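PDB 4WXJ: glutamate receptor IIB from Drosophila melanogaster, which probably works as a glutamate-gated cation channel of the postsynaptic muscle membrane, represented here by its ligand-binding domain with glutamate bound. Local coordinates for residues L116-L121 and G148-Y153. Sequence-based numbering, arbitrary orientation.
With GLU (glutamic acid), chain C.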
loop_
_atom_site.group_PDB
_atom_site.type_symbol
_atom_site.label_atom_id
_atom_site.label_comp_id
_atom_site.label_asym_id
_atom_site.label_seq_id
_atom_site.Cartn_x
_atom_site.Cartn_y
_atom_site.Cartn_z
ATOM N N LEU A 116 7.944 -6.419 -2.235
ATOM C CA LEU A 116 8.401 -5.039 -2.200
ATOM C C LEU A 116 9.258 -4.777 -0.967
ATOM O O LEU A 116 9.520 -5.680 -0.169
ATOM C CB LEU A 116 7.201 -4.086 -2.213
ATOM C CG LEU A 116 6.143 -4.387 -1.150
ATOM C CD1 LEU A 116 5.616 -3.109 -0.518
ATOM C CD2 LEU A 116 4.999 -5.193 -1.753
ATOM N N GLY A 117 9.687 -3.529 -0.822
ATOM C CA GLY A 117 10.410 -3.094 0.352
ATOM C C GLY A 117 9.990 -1.692 0.743
ATOM O O GLY A 117 8.996 -1.167 0.237
ATOM N N ILE A 118 10.760 -1.094 1.644
ATOM C CA ILE A 118 10.524 0.265 2.112
ATOM C C ILE A 118 11.735 1.124 1.771
ATOM O O ILE A 118 12.868 0.641 1.775
ATOM C CB ILE A 118 10.265 0.299 3.634
ATOM C CG1 ILE A 118 9.006 -0.500 3.981
ATOM C CG2 ILE A 118 10.131 1.737 4.133
ATOM C CD1 ILE A 118 8.845 -0.771 5.466
ATOM N N SER A 119 11.498 2.395 1.469
ATOM C CA SER A 119 12.593 3.320 1.228
ATOM C C SER A 119 12.157 4.750 1.524
ATOM O O SER A 119 11.065 4.981 2.050
ATOM C CB SER A 119 13.097 3.196 -0.212
ATOM O OG SER A 119 14.382 3.781 -0.350
ATOM N N ILE A 120 13.020 5.702 1.183
ATOM C CA ILE A 120 12.824 7.099 1.550
ATOM C C ILE A 120 12.593 7.972 0.319
ATOM O O ILE A 120 13.452 8.060 -0.555
ATOM C CB ILE A 120 14.041 7.641 2.327
ATOM C CG1 ILE A 120 14.351 6.756 3.539
ATOM C CG2 ILE A 120 13.793 9.080 2.775
ATOM C CD1 ILE A 120 15.731 6.983 4.119
ATOM N N LEU A 121 11.430 8.617 0.260
ATOM C CA LEU A 121 11.146 9.596 -0.785
ATOM C C LEU A 121 11.561 10.975 -0.295
ATOM O O LEU A 121 11.133 11.415 0.775
ATOM C CB LEU A 121 9.663 9.589 -1.166
ATOM C CG LEU A 121 9.249 10.620 -2.223
ATOM C CD1 LEU A 121 9.919 10.331 -3.555
ATOM C CD2 LEU A 121 7.739 10.656 -2.380
ATOM N N GLY A 148 -0.507 2.840 8.698
ATOM C CA GLY A 148 -0.162 2.030 7.543
ATOM C C GLY A 148 0.847 0.951 7.890
ATOM O O GLY A 148 1.313 0.870 9.026
ATOM N N ALA A 149 1.192 0.123 6.910
ATOM C CA ALA A 149 2.104 -0.993 7.145
ATOM C C ALA A 149 3.544 -0.528 7.349
ATOM O O ALA A 149 4.329 -1.206 8.013
ATOM C CB ALA A 149 2.035 -1.977 5.992
ATOM N N THR A 150 3.905 0.612 6.771
ATOM C CA THR A 150 5.259 1.129 6.938
ATOM C C THR A 150 5.455 1.614 8.373
ATOM O O THR A 150 6.552 1.515 8.923
ATOM C CB THR A 150 5.562 2.264 5.948
ATOM O OG1 THR A 150 5.462 1.764 4.608
ATOM C CG2 THR A 150 6.967 2.813 6.168
ATOM N N SER A 151 4.389 2.133 8.978
ATOM C CA SER A 151 4.411 2.464 10.402
ATOM C C SER A 151 4.686 1.217 11.232
ATOM O O SER A 151 5.402 1.273 12.232
ATOM C CB SER A 151 3.089 3.094 10.844
ATOM O OG SER A 151 3.017 4.453 10.457
ATOM N N VAL A 152 4.104 0.095 10.812
ATOM C CA VAL A 152 4.284 -1.171 11.515
ATOM C C VAL A 152 5.744 -1.602 11.496
ATOM O O VAL A 152 6.240 -2.165 12.471
ATOM C CB VAL A 152 3.414 -2.292 10.901
ATOM C CG1 VAL A 152 3.712 -3.637 11.561
ATOM C CG2 VAL A 152 1.936 -1.954 11.030
ATOM N N TYR A 153 6.428 -1.344 10.384
ATOM C CA TYR A 153 7.823 -1.746 10.241
ATOM C C TYR A 153 8.685 -1.122 11.332
ATOM O O TYR A 153 9.584 -1.764 11.868
ATOM C CB TYR A 153 8.364 -1.354 8.861
ATOM C CG TYR A 153 9.857 -1.572 8.716
ATOM C CD1 TYR A 153 10.759 -0.559 9.011
ATOM C CD2 TYR A 153 10.361 -2.795 8.292
ATOM C CE1 TYR A 153 12.124 -0.755 8.887
ATOM C CE2 TYR A 153 11.726 -3.000 8.165
ATOM C CZ TYR A 153 12.601 -1.977 8.464
ATOM O OH TYR A 153 13.957 -2.179 8.338
HETATM N N GLU C . 0.586 -0.881 1.731
HETATM C CA GLU C . 0.531 -0.226 3.067
HETATM C C GLU C . -0.554 -0.863 3.927
HETATM O O GLU C . -1.129 -1.884 3.545
HETATM C CB GLU C . 0.279 1.272 2.911
HETATM C CG GLU C . 1.470 2.058 2.384
HETATM C CD GLU C . 2.500 2.395 3.455
HETATM O OE1 GLU C . 3.592 2.878 3.089
HETATM O OE2 GLU C . 2.226 2.184 4.658
HETATM O OXT GLU C . -0.878 -0.386 5.016
#
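Ile118 reaches from its strand across to helix 149-155, where Thr150 and Tyr153 receive it. Its CB points at the helix and splits into two branches. The short one, CG2, meets the methyl CG2 of Thr150 at 3.9 Å, the two side chains running alongside in opposite senses. The long one runs through CG1, beside the backbone N (chi1 -62°) and anti to the carbonyl carbon, out to CD1, whose tip presses on the root of the tyrosine, 3.5 Å from Tyr153 CB, and slants onto its ring. Ile118 thus meets the helix through carbon atoms alone. Thr150 turns its other branch to the ligand: OG1 donates to OE1 of the bound glutamate at 2.7 Å, while Thr150 N gives OE2 a nearly straight bond (165°), so one residue grips both oxygens of the ligand's side-chain carboxylate. Ala149 N, just after the N-cap Gly148, donates to OXT of the alpha-carboxylate at 2.9 Å. A valine in place of Thr150 would probably leave OE1 without its hydroxyl donor. Arg103, Thr98 and Glu200 hold the ligand too. This helix N-terminus, packed on strand 108-123 through Ile118, supplies part of the agonist site in the clamshell ligand-binding domain of ionotropic glutamate receptors.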